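Local coordinates for beta-lactamase (Klebsiella pneumoniae, PDB 6KBY), which probably hydrolyses beta-lactam antibiotics to substituted beta-amino acids, as a class C enzyme of the serine beta-lactamase fold, and binds adenosine monophosphate in its pocket, at residues A[278-284]-A[316-321]; A[241-247]-A[334-340]; A[286-292]-A[356-360]; A[114-119]-A[275-279]. All coordinates share one frame; numbering follows the deposited sequence.

In the fold
Interactions 1 and 2 meet in the central antiparallel sheet: strand 317-325 pairs with strand 280-283 in interaction 1 and with strand 328-335, whose end carries interaction 2. Both are buried, but interaction 1 is held mainly by backbone hydrogen bonds, whereas interaction 2 sets a helix end against the sheet with a methionine, a phenylalanine and one lysine bond. Interaction 4, also buried, shares Met278 and Trp279 with interaction 1 and lies at its active-site end, joining the helix 113-117 region to the turn before strand 280-283. Interaction 3 is only partly buried; there two helices meet through apolar side chains, and waters take the place of direct polar bonds.

Interaction 1 (A[278-284]-A[316-321]); sequences MWEQLPY and NVWINK
Trp279 sets CE3 and CZ3 of its indole obliquely against Ile319 CG2 and Lys321 CB, with Ile319 CG2 3.8 Å from Trp279 CE3. The contact pairs two neighbouring antiparallel strands, 280-283 and 317-325, in the central sheet of the serine beta-lactamase fold. Two hydrogen-bonded pairs carry the ladder, and Tyr284 N continues it to Asn316 O. Trp318 N gives a nearly straight bond (170°) to Leu282 O and Leu282 N returns one to Trp318 O, while Asn320 N reaches Glu280 O at 2.8 Å; the reverse bond, from Glu280 N to Asn320 O, is weak. Asn320 turns its side chain into the space between its own N and carbonyl carbon (chi1 73°), which brings ND2 back to Glu280 O for a second, weak bond at 3.2 Å. Its OD1 is taken by Tyr331 and Asn295. On the other sheet face Gln281 and Ile319 run side by side, pointing the same way.

Toward the active site the polar groups are linked by water. One water donates to Glu280 OE1 and accepts from Asn320 ND2. Lys321 NZ also bonds Tyr156 OH beside the AMP pocket, and Glu280 OE2 forms a salt bridge with Arg154, so both charged ends have direct partners elsewhere. Between them, a second water donates to Glu280 OE2 at 2.7 Å and accepts from Lys321 NZ at 2.8 Å.

Interaction 2 (A[241-247]-A[334-340]); sequences VQANMGQ and FVPAKKM
Met245 and Phe334 form the apolar centre of this contact, lying alongside each other, head to tail. Met245 CG lies 3.6 Å from Phe334 CD2, and the sulfur beyond it makes an oblique Met-aromatic contact, with SD 5.1 Å from the ring centroid of Phe334. Met245 extends through chi2 and bends at chi3 (-71°), a turn that carries CE to the backbone between Lys339 and Met340, while SD rests 3.8 Å from Pro336 CA. Val241 CG1 touches Phe334 CB, and Asn244 CB meets the far end of the same ring at CZ (3.7 Å). The amide of Asn244 is engaged elsewhere, its OD1 accepting from His264. Phe334 also meets Trp279 edge-to-face.

The polar contacts gather where helix 234-244 stops. Lys339 NZ donates to Met245 O at 2.8 Å, approaching in the carbonyl plane. The Gln247 and Lys339 chains run antiparallel; Gln247 NE2 lies 3.7 Å from Lys339 CB, and a water links this amide nitrogen to Lys339 O.

Backbone bonds shape both partners. The helix closes in a Schellman motif, with Gly246 at positive phi, Gln247 N bonded to Gln242 O and Gly246 N to Ala243 O. Across from it, a G1 beta bulge sets Lys339 and Met340 together opposite Val335 at the turn between strands 328-335 and 340-346.

A lysine ammonium held at the C-terminal end of a helix would be expected to be favoured by the partial negative charge there, so this bond probably adds electrostatic attraction at the edge of a mainly apolar contact.

Interaction 3 (A[286-292]-A[356-360]); sequences VSLPNLL and VTVAY
Leu288 rests on the ring of Tyr360, and its side chain meets helix 352-364 from CB outward. CB sits over the centre of one ring face in a CH-pi contact, 4.1 Å from the centroid of Tyr360 and 12° off the ring normal. Next along the chain, CG lies anti to the backbone N (chi1 -177°), which directs the fork beyond it into the angle between Thr357 and Tyr360. There the two methyls part: CD1 reaches back to the base of the tyrosine, 4.0 Å from Tyr360 CB, and also faces Val356 CG1, whereas CD2 reaches Thr357.

The contact packs two helices on one side of the central sheet of the serine beta-lactamase fold: the short helix 288-294, which follows strand 280-283, and the C-terminal helix 352-364. Their local axes run 141° apart in direction and approach to 10.4 Å. One turn along, Val356 CG1 presses against Leu291, where the pair with Leu291 CG is tight at 3.5 Å, while Leu292 CD2 touches the same methyl at 3.9 Å. Leu291 also reaches Trp318 of the sheet. Thr357 OG1, although beside these leucines, bonds to Asp353 O within its own helix.

Ser287 is the N-cap of helix 288-294, its OG accepting from Asn290 N. No direct hydrogen bond crosses the contact; waters bridge it at the tyrosine hydroxyl. One joins Tyr360 OH to Leu288 N, and the other lies 2.8 Å from Tyr360 OH and donates to Val286 O.

Interaction 4 (A[114-119]-A[275-279]); sequences LNVGTH and QDLMW
His119 and Gln275 bring their flat groups together at about a right angle, with imidazole and amide planes 84° apart. Gln275 OE1 lies in the imidazole plane at its edge, 3.7 Å from His119 CD2. A water also sits at this edge, 2.8 Å from His119 NE2, and donates to Met278 O. Met278 comes to the ring obliquely: SD is 3.4 Å from His119 NE2, and Met278 CE reaches His119 CE1. The bend at chi2 (-66°) turns the methionine chain toward the helix end and leaves Met278 CE 3.2 Å from Val116 O.

Gln275 CG packs against Thr118, meeting its O and CB. The amide is fixed at both ends, since NE2 donates to Asp276 O and OE1 accepts from Arg154.

These groups join the end of helix 113-117 to the turn that leads from strand 273-275 to strand 280-283, at the boundary between the helical part and the sheet of the serine beta-lactamase fold. His119 also meets the ring of Tyr156, a residue that binds AMP, a position consistent with a second shell behind the active site.

The backbone crosses once, where Met278 N donates to Gly117 O at 3.1 Å, nearly along the C=O axis. Close by, Leu277 CD1 packs directly on Gly117, 4.0 Å from its CA, where the glycine has no side chain to intervene, and the same methyl meets Leu114 CD1 at 4.2 Å.

Interaction 1 (A[278-284]-A[316-321])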
# COMPACT_ATOMS: atom_id res chain seq x y z
N MET A 278 -0.36 4.89 7.22
CA MET A 278 -0.71 4.51 5.85
C MET A 278 -1.67 3.32 5.73
O MET A 278 -2.64 3.41 4.97
CB MET A 278 0.52 4.37 4.94
CG MET A 278 1.21 5.70 4.71
SD MET A 278 0.18 6.82 3.75
CE MET A 278 0.75 8.41 4.35
N TRP A 279 -1.44 2.22 6.44
CA TRP A 279 -2.44 1.15 6.48
C TRP A 279 -3.76 1.70 7.01
O TRP A 279 -3.79 2.66 7.78
CB TRP A 279 -1.99 -0.00 7.37
CG TRP A 279 -0.84 -0.79 6.84
CD1 TRP A 279 0.43 -0.77 7.32
CD2 TRP A 279 -0.87 -1.72 5.76
NE1 TRP A 279 1.21 -1.64 6.59
CE2 TRP A 279 0.43 -2.23 5.63
CE3 TRP A 279 -1.86 -2.17 4.88
CZ2 TRP A 279 0.77 -3.17 4.66
CZ3 TRP A 279 -1.53 -3.11 3.92
CH2 TRP A 279 -0.22 -3.59 3.81
N GLU A 280 -4.85 1.07 6.58
CA GLU A 280 -6.20 1.40 7.02
C GLU A 280 -6.83 0.12 7.55
O GLU A 280 -6.59 -0.96 7.00
CB GLU A 280 -7.02 1.94 5.85
CG GLU A 280 -6.38 3.16 5.20
CD GLU A 280 -6.89 3.44 3.80
OE1 GLU A 280 -7.85 2.78 3.36
OE2 GLU A 280 -6.31 4.33 3.13
N GLN A 281 -7.65 0.23 8.59
CA GLN A 281 -8.22 -0.98 9.17
C GLN A 281 -9.65 -0.74 9.61
O GLN A 281 -10.10 0.39 9.81
CB GLN A 281 -7.39 -1.52 10.33
CG GLN A 281 -7.48 -0.68 11.58
CD GLN A 281 -6.51 -1.12 12.65
OE1 GLN A 281 -5.39 -1.53 12.36
NE2 GLN A 281 -6.93 -1.03 13.91
N LEU A 282 -10.37 -1.85 9.78
CA LEU A 282 -11.71 -1.87 10.32
C LEU A 282 -11.82 -3.02 11.30
O LEU A 282 -11.13 -4.04 11.14
CB LEU A 282 -12.75 -2.08 9.21
CG LEU A 282 -12.90 -0.97 8.18
CD1 LEU A 282 -11.90 -1.14 7.04
CD2 LEU A 282 -14.31 -0.93 7.64
N PRO A 283 -12.67 -2.90 12.32
CA PRO A 283 -12.86 -4.04 13.23
C PRO A 283 -13.33 -5.29 12.50
O PRO A 283 -14.10 -5.22 11.54
CB PRO A 283 -13.93 -3.52 14.21
CG PRO A 283 -13.74 -2.04 14.20
CD PRO A 283 -13.34 -1.68 12.80
N TYR A 284 -12.86 -6.44 12.97
CA TYR A 284 -13.20 -7.74 12.40
C TYR A 284 -13.98 -8.53 13.45
O TYR A 284 -13.62 -8.49 14.62
CB TYR A 284 -11.91 -8.47 12.03
CG TYR A 284 -12.13 -9.89 11.58
CD1 TYR A 284 -12.19 -10.92 12.51
CD2 TYR A 284 -12.29 -10.20 10.24
CE1 TYR A 284 -12.40 -12.22 12.11
CE2 TYR A 284 -12.50 -11.50 9.83
CZ TYR A 284 -12.55 -12.50 10.77
OH TYR A 284 -12.77 -13.81 10.39
N ASN A 316 -7.58 -8.45 16.01
CA ASN A 316 -8.99 -8.63 15.63
C ASN A 316 -9.48 -7.54 14.69
O ASN A 316 -10.51 -6.90 14.93
CB ASN A 316 -9.85 -8.72 16.89
CG ASN A 316 -9.56 -9.96 17.71
OD1 ASN A 316 -9.25 -11.02 17.16
ND2 ASN A 316 -9.65 -9.84 19.03
N VAL A 317 -8.75 -7.32 13.60
CA VAL A 317 -9.06 -6.27 12.64
C VAL A 317 -8.76 -6.76 11.23
O VAL A 317 -7.97 -7.68 11.02
CB VAL A 317 -8.28 -4.96 12.92
CG1 VAL A 317 -8.71 -4.33 14.23
CG2 VAL A 317 -6.79 -5.22 12.91
N TRP A 318 -9.40 -6.09 10.26
CA TRP A 318 -9.15 -6.27 8.84
C TRP A 318 -8.28 -5.09 8.41
O TRP A 318 -8.73 -3.94 8.44
CB TRP A 318 -10.49 -6.25 8.11
CG TRP A 318 -10.44 -6.34 6.61
CD1 TRP A 318 -10.05 -5.37 5.74
CD2 TRP A 318 -10.85 -7.46 5.82
NE1 TRP A 318 -10.16 -5.82 4.44
CE2 TRP A 318 -10.66 -7.10 4.47
CE3 TRP A 318 -11.35 -8.72 6.12
CZ2 TRP A 318 -10.95 -7.98 3.42
CZ3 TRP A 318 -11.64 -9.59 5.07
CH2 TRP A 318 -11.44 -9.21 3.74
N ILE A 319 -7.03 -5.37 8.07
CA ILE A 319 -6.07 -4.35 7.65
C ILE A 319 -5.95 -4.42 6.14
O ILE A 319 -5.87 -5.51 5.56
CB ILE A 319 -4.71 -4.57 8.33
CG1 ILE A 319 -4.87 -4.67 9.85
CG2 ILE A 319 -3.73 -3.46 7.93
CD1 ILE A 319 -3.57 -4.91 10.59
N ASN A 320 -5.96 -3.26 5.47
CA ASN A 320 -6.00 -3.30 4.02
C ASN A 320 -5.42 -2.05 3.39
O ASN A 320 -5.25 -1.01 4.05
CB ASN A 320 -7.40 -3.65 3.47
CG ASN A 320 -8.46 -2.53 3.58
OD1 ASN A 320 -9.53 -2.70 3.00
ND2 ASN A 320 -8.19 -1.44 4.30
N LYS A 321 -5.11 -2.16 2.09
CA LYS A 321 -4.71 -1.01 1.30
C LYS A 321 -4.95 -1.31 -0.17
O LYS A 321 -4.60 -2.38 -0.67
CB LYS A 321 -3.23 -0.68 1.51
CG LYS A 321 -2.79 0.62 0.83
CD LYS A 321 -3.34 1.87 1.53
CE LYS A 321 -3.10 3.13 0.71
NZ LYS A 321 -4.03 3.23 -0.45
O HOH W 1 -9.83 1.00 4.12
O HOH W 2 -6.65 3.68 0.51

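Interaction 2 (A[241-247]-A[334-340])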
# COMPACT_ATOMS: atom_id res chain seq x y z
N VAL A 241 2.97 -9.49 3.60
CA VAL A 241 1.78 -9.72 4.42
C VAL A 241 2.11 -10.64 5.60
O VAL A 241 1.73 -10.36 6.74
CB VAL A 241 0.64 -10.26 3.55
CG1 VAL A 241 -0.50 -10.79 4.40
CG2 VAL A 241 0.15 -9.17 2.60
N GLN A 242 2.81 -11.74 5.33
CA GLN A 242 3.20 -12.64 6.42
C GLN A 242 4.08 -11.94 7.44
O GLN A 242 3.93 -12.16 8.65
CB GLN A 242 3.92 -13.87 5.86
CG GLN A 242 3.02 -14.81 5.09
CD GLN A 242 3.55 -16.23 5.14
OE1 GLN A 242 4.50 -16.57 4.45
NE2 GLN A 242 2.95 -17.05 6.00
N ALA A 243 5.02 -11.11 6.98
CA ALA A 243 5.87 -10.37 7.91
C ALA A 243 5.04 -9.43 8.77
O ALA A 243 5.30 -9.27 9.97
CB ALA A 243 6.92 -9.59 7.11
N ASN A 244 4.03 -8.79 8.17
CA ASN A 244 3.10 -7.95 8.90
C ASN A 244 2.26 -8.72 9.90
O ASN A 244 1.68 -8.10 10.80
CB ASN A 244 2.22 -7.16 7.93
CG ASN A 244 2.85 -5.84 7.52
OD1 ASN A 244 2.82 -4.87 8.28
ND2 ASN A 244 3.43 -5.80 6.32
N MET A 245 2.19 -10.05 9.79
CA MET A 245 1.52 -10.89 10.77
C MET A 245 2.50 -11.65 11.65
O MET A 245 2.09 -12.57 12.37
CB MET A 245 0.53 -11.83 10.09
CG MET A 245 -0.58 -11.07 9.37
SD MET A 245 -1.96 -12.09 8.81
CE MET A 245 -1.21 -13.01 7.47
N GLY A 246 3.77 -11.28 11.63
CA GLY A 246 4.75 -11.87 12.51
C GLY A 246 5.03 -13.33 12.25
O GLY A 246 5.49 -14.04 13.15
N GLN A 247 4.78 -13.81 11.04
CA GLN A 247 4.87 -15.23 10.76
C GLN A 247 6.25 -15.69 10.34
O GLN A 247 6.49 -16.90 10.27
CB GLN A 247 3.88 -15.61 9.66
CG GLN A 247 2.43 -15.50 10.06
CD GLN A 247 1.51 -15.94 8.94
OE1 GLN A 247 1.34 -15.23 7.95
NE2 GLN A 247 0.93 -17.12 9.07
N PHE A 334 -5.50 -8.31 5.11
CA PHE A 334 -5.12 -9.39 6.00
C PHE A 334 -5.78 -9.20 7.36
O PHE A 334 -6.08 -8.08 7.78
CB PHE A 334 -3.60 -9.58 6.09
CG PHE A 334 -2.83 -8.37 6.59
CD1 PHE A 334 -2.49 -7.33 5.74
CD2 PHE A 334 -2.41 -8.31 7.91
CE1 PHE A 334 -1.76 -6.25 6.21
CE2 PHE A 334 -1.69 -7.23 8.38
CZ PHE A 334 -1.36 -6.20 7.53
N VAL A 335 -6.01 -10.32 8.03
CA VAL A 335 -6.62 -10.36 9.35
C VAL A 335 -5.67 -11.08 10.28
O VAL A 335 -5.59 -12.31 10.27
CB VAL A 335 -7.99 -11.07 9.31
CG1 VAL A 335 -8.60 -11.12 10.70
CG2 VAL A 335 -8.94 -10.39 8.32
N PRO A 336 -4.90 -10.35 11.09
CA PRO A 336 -3.85 -11.02 11.89
C PRO A 336 -4.38 -12.11 12.81
O PRO A 336 -3.74 -13.15 12.97
CB PRO A 336 -3.17 -9.86 12.63
CG PRO A 336 -3.41 -8.67 11.73
CD PRO A 336 -4.80 -8.88 11.17
N ALA A 337 -5.57 -11.92 13.39
CA ALA A 337 -6.12 -12.92 14.31
C ALA A 337 -6.33 -14.26 13.63
O ALA A 337 -6.31 -15.30 14.29
CB ALA A 337 -7.46 -12.43 14.86
N LYS A 338 -6.57 -14.25 12.32
CA LYS A 338 -6.81 -15.47 11.57
C LYS A 338 -5.60 -15.89 10.75
O LYS A 338 -5.67 -16.91 10.06
CB LYS A 338 -8.03 -15.29 10.67
CG LYS A 338 -9.31 -14.93 11.42
CD LYS A 338 -9.62 -15.91 12.54
CE LYS A 338 -10.92 -15.55 13.23
NZ LYS A 338 -11.16 -16.40 14.43
N LYS A 339 -4.49 -15.16 10.84
CA LYS A 339 -3.30 -15.40 10.04
C LYS A 339 -3.67 -15.67 8.58
O LYS A 339 -3.17 -16.59 7.93
CB LYS A 339 -2.41 -16.50 10.62
CG LYS A 339 -2.02 -16.27 12.08
CD LYS A 339 -1.06 -15.11 12.29
CE LYS A 339 -0.72 -14.99 13.77
NZ LYS A 339 0.37 -14.02 14.06
N MET A 340 -4.57 -14.85 8.07
CA MET A 340 -4.98 -15.00 6.69
C MET A 340 -4.80 -13.68 5.96
O MET A 340 -4.96 -12.60 6.54
CB MET A 340 -6.40 -15.52 6.56
CG MET A 340 -7.44 -14.59 7.04
SD MET A 340 -9.06 -15.35 6.86
CE MET A 340 -8.83 -16.99 7.50
O HOH W 3 -1.04 -18.15 7.14

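Interaction 3 (A[286-292]-A[356-360])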
# COMPACT_ATOMS: atom_id res chain seq x y z
N VAL A 286 -15.87 -7.94 9.82
CA VAL A 286 -16.24 -6.69 9.18
C VAL A 286 -17.34 -6.99 8.17
O VAL A 286 -17.36 -8.06 7.56
CB VAL A 286 -15.03 -5.99 8.53
CG1 VAL A 286 -14.38 -6.89 7.51
CG2 VAL A 286 -15.44 -4.64 7.92
N SER A 287 -18.29 -6.06 8.04
CA SER A 287 -19.33 -6.24 7.05
C SER A 287 -18.83 -5.73 5.70
O SER A 287 -18.05 -4.77 5.63
CB SER A 287 -20.60 -5.48 7.43
OG SER A 287 -20.49 -4.09 7.12
N LEU A 288 -19.27 -6.39 4.64
CA LEU A 288 -18.95 -5.89 3.31
C LEU A 288 -19.38 -4.45 3.10
O LEU A 288 -18.58 -3.66 2.56
CB LEU A 288 -19.47 -6.85 2.24
CG LEU A 288 -19.12 -6.47 0.80
CD1 LEU A 288 -17.62 -6.32 0.62
CD2 LEU A 288 -19.68 -7.51 -0.17
N PRO A 289 -20.60 -4.02 3.48
CA PRO A 289 -20.95 -2.60 3.27
C PRO A 289 -19.98 -1.62 3.90
O PRO A 289 -19.62 -0.62 3.27
CB PRO A 289 -22.36 -2.50 3.86
CG PRO A 289 -22.92 -3.87 3.71
CD PRO A 289 -21.75 -4.80 3.96
N ASN A 290 -19.53 -1.88 5.12
CA ASN A 290 -18.60 -0.96 5.77
C ASN A 290 -17.23 -0.99 5.11
O ASN A 290 -16.55 0.04 5.01
CB ASN A 290 -18.50 -1.26 7.26
CG ASN A 290 -19.75 -0.86 8.02
OD1 ASN A 290 -20.55 -0.06 7.54
ND2 ASN A 290 -19.92 -1.41 9.21
N LEU A 291 -16.80 -2.17 4.67
CA LEU A 291 -15.52 -2.27 3.98
C LEU A 291 -15.55 -1.51 2.65
O LEU A 291 -14.58 -0.85 2.28
CB LEU A 291 -15.18 -3.74 3.75
CG LEU A 291 -13.76 -4.04 3.30
CD1 LEU A 291 -12.74 -3.47 4.27
CD2 LEU A 291 -13.57 -5.55 3.14
N LEU A 292 -16.67 -1.59 1.94
CA LEU A 292 -16.81 -0.85 0.69
C LEU A 292 -16.79 0.65 0.95
O LEU A 292 -16.08 1.40 0.28
CB LEU A 292 -18.09 -1.27 -0.02
CG LEU A 292 -18.06 -2.69 -0.59
CD1 LEU A 292 -19.45 -3.11 -1.05
CD2 LEU A 292 -17.05 -2.80 -1.72
N VAL A 356 -12.34 -5.28 -3.49
CA VAL A 356 -12.69 -5.51 -2.10
C VAL A 356 -13.69 -6.65 -1.97
O VAL A 356 -13.58 -7.50 -1.08
CB VAL A 356 -13.23 -4.20 -1.52
CG1 VAL A 356 -13.87 -4.44 -0.17
CG2 VAL A 356 -12.13 -3.14 -1.45
N THR A 357 -14.69 -6.67 -2.86
CA THR A 357 -15.72 -7.71 -2.79
C THR A 357 -15.12 -9.09 -3.02
O THR A 357 -15.42 -10.05 -2.30
CB THR A 357 -16.83 -7.40 -3.79
OG1 THR A 357 -17.46 -6.15 -3.45
CG2 THR A 357 -17.87 -8.51 -3.80
N VAL A 358 -14.28 -9.22 -4.05
CA VAL A 358 -13.64 -10.51 -4.32
C VAL A 358 -12.78 -10.95 -3.14
O VAL A 358 -12.84 -12.10 -2.70
CB VAL A 358 -12.85 -10.44 -5.64
CG1 VAL A 358 -11.95 -11.65 -5.79
CG2 VAL A 358 -13.80 -10.34 -6.82
N ALA A 359 -11.98 -10.02 -2.59
CA ALA A 359 -11.14 -10.36 -1.45
C ALA A 359 -11.98 -10.80 -0.26
O ALA A 359 -11.63 -11.75 0.45
CB ALA A 359 -10.27 -9.17 -1.08
N TYR A 360 -13.08 -10.09 0.01
CA TYR A 360 -13.96 -10.45 1.11
C TYR A 360 -14.52 -11.85 0.93
O TYR A 360 -14.54 -12.65 1.87
CB TYR A 360 -15.08 -9.40 1.21
CG TYR A 360 -16.10 -9.71 2.28
CD1 TYR A 360 -15.88 -9.36 3.60
CD2 TYR A 360 -17.28 -10.35 1.95
CE1 TYR A 360 -16.83 -9.65 4.58
CE2 TYR A 360 -18.23 -10.64 2.92
CZ TYR A 360 -18.00 -10.29 4.22
OH TYR A 360 -18.95 -10.58 5.17
O HOH W 4 -18.07 -10.79 7.86
O HOH W 5 -21.32 -8.47 4.92

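Interaction 4 (A[114-119]-A[275-279])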
# COMPACT_ATOMS: atom_id res chain seq x y z
N LEU A 114 3.32 12.74 12.03
CA LEU A 114 2.14 11.88 12.14
C LEU A 114 1.04 12.34 11.19
O LEU A 114 0.39 11.51 10.55
CB LEU A 114 1.64 11.87 13.58
CG LEU A 114 0.52 10.85 13.86
CD1 LEU A 114 1.03 9.42 13.73
CD2 LEU A 114 -0.10 11.07 15.23
N ASN A 115 0.84 13.65 11.08
CA ASN A 115 -0.18 14.15 10.16
C ASN A 115 0.08 13.69 8.73
O ASN A 115 -0.82 13.21 8.04
CB ASN A 115 -0.26 15.68 10.18
CG ASN A 115 -0.85 16.28 11.47
OD1 ASN A 115 -0.40 17.34 11.91
ND2 ASN A 115 -1.89 15.65 12.02
N VAL A 116 1.32 13.84 8.24
CA VAL A 116 1.56 13.39 6.86
C VAL A 116 1.49 11.87 6.76
O VAL A 116 1.18 11.34 5.68
CB VAL A 116 2.83 13.99 6.21
CG1 VAL A 116 2.69 15.49 6.03
CG2 VAL A 116 4.08 13.65 7.00
N GLY A 117 1.77 11.15 7.85
CA GLY A 117 1.66 9.70 7.84
C GLY A 117 0.26 9.15 7.94
O GLY A 117 0.07 7.93 7.82
N THR A 118 -0.73 10.01 8.17
CA THR A 118 -2.12 9.61 8.39
C THR A 118 -3.07 10.38 7.49
O THR A 118 -4.28 10.32 7.70
CB THR A 118 -2.52 9.81 9.85
OG1 THR A 118 -2.32 11.18 10.21
CG2 THR A 118 -1.70 8.91 10.79
N HIS A 119 -2.55 11.11 6.50
CA HIS A 119 -3.37 11.90 5.57
C HIS A 119 -4.14 13.01 6.28
O HIS A 119 -5.20 13.42 5.81
CB HIS A 119 -4.32 11.05 4.74
CG HIS A 119 -3.64 9.94 4.01
ND1 HIS A 119 -2.68 10.15 3.05
CD2 HIS A 119 -3.81 8.60 4.10
CE1 HIS A 119 -2.28 8.97 2.59
NE2 HIS A 119 -2.95 8.02 3.21
N GLN A 275 -7.48 4.96 10.67
CA GLN A 275 -6.29 5.30 9.89
C GLN A 275 -5.06 4.99 10.74
O GLN A 275 -4.86 5.60 11.80
CB GLN A 275 -6.32 6.77 9.49
CG GLN A 275 -5.09 7.21 8.72
CD GLN A 275 -4.99 6.55 7.37
OE1 GLN A 275 -5.85 6.74 6.50
NE2 GLN A 275 -3.94 5.76 7.17
N ASP A 276 -4.26 4.03 10.28
CA ASP A 276 -2.98 3.70 10.88
C ASP A 276 -1.89 4.51 10.18
O ASP A 276 -2.17 5.53 9.55
CB ASP A 276 -2.71 2.19 10.78
CG ASP A 276 -3.84 1.31 11.33
OD1 ASP A 276 -4.74 1.75 12.08
OD2 ASP A 276 -3.79 0.10 10.97
N LEU A 277 -0.63 4.06 10.24
CA LEU A 277 0.43 4.73 9.49
C LEU A 277 0.35 4.16 8.08
O LEU A 277 0.87 3.07 7.78
CB LEU A 277 1.80 4.52 10.14
CG LEU A 277 2.78 5.66 9.87
CD1 LEU A 277 2.37 6.94 10.59
CD2 LEU A 277 4.21 5.27 10.26
N MET A 278 -0.36 4.89 7.22
CA MET A 278 -0.71 4.51 5.85
C MET A 278 -1.67 3.32 5.73
O MET A 278 -2.64 3.41 4.97
CB MET A 278 0.52 4.37 4.94
CG MET A 278 1.21 5.70 4.71
SD MET A 278 0.18 6.82 3.75
CE MET A 278 0.75 8.41 4.35
N TRP A 279 -1.44 2.22 6.44
CA TRP A 279 -2.44 1.15 6.48
C TRP A 279 -3.76 1.70 7.01
O TRP A 279 -3.79 2.66 7.78
CB TRP A 279 -1.99 -0.00 7.37
CG TRP A 279 -0.84 -0.79 6.84
CD1 TRP A 279 0.43 -0.77 7.32
CD2 TRP A 279 -0.87 -1.72 5.76
NE1 TRP A 279 1.21 -1.64 6.59
CE2 TRP A 279 0.43 -2.23 5.63
CE3 TRP A 279 -1.86 -2.17 4.88
CZ2 TRP A 279 0.77 -3.17 4.66
CZ3 TRP A 279 -1.53 -3.11 3.92
CH2 TRP A 279 -0.22 -3.59 3.81
O HOH W 6 -3.74 5.30 3.37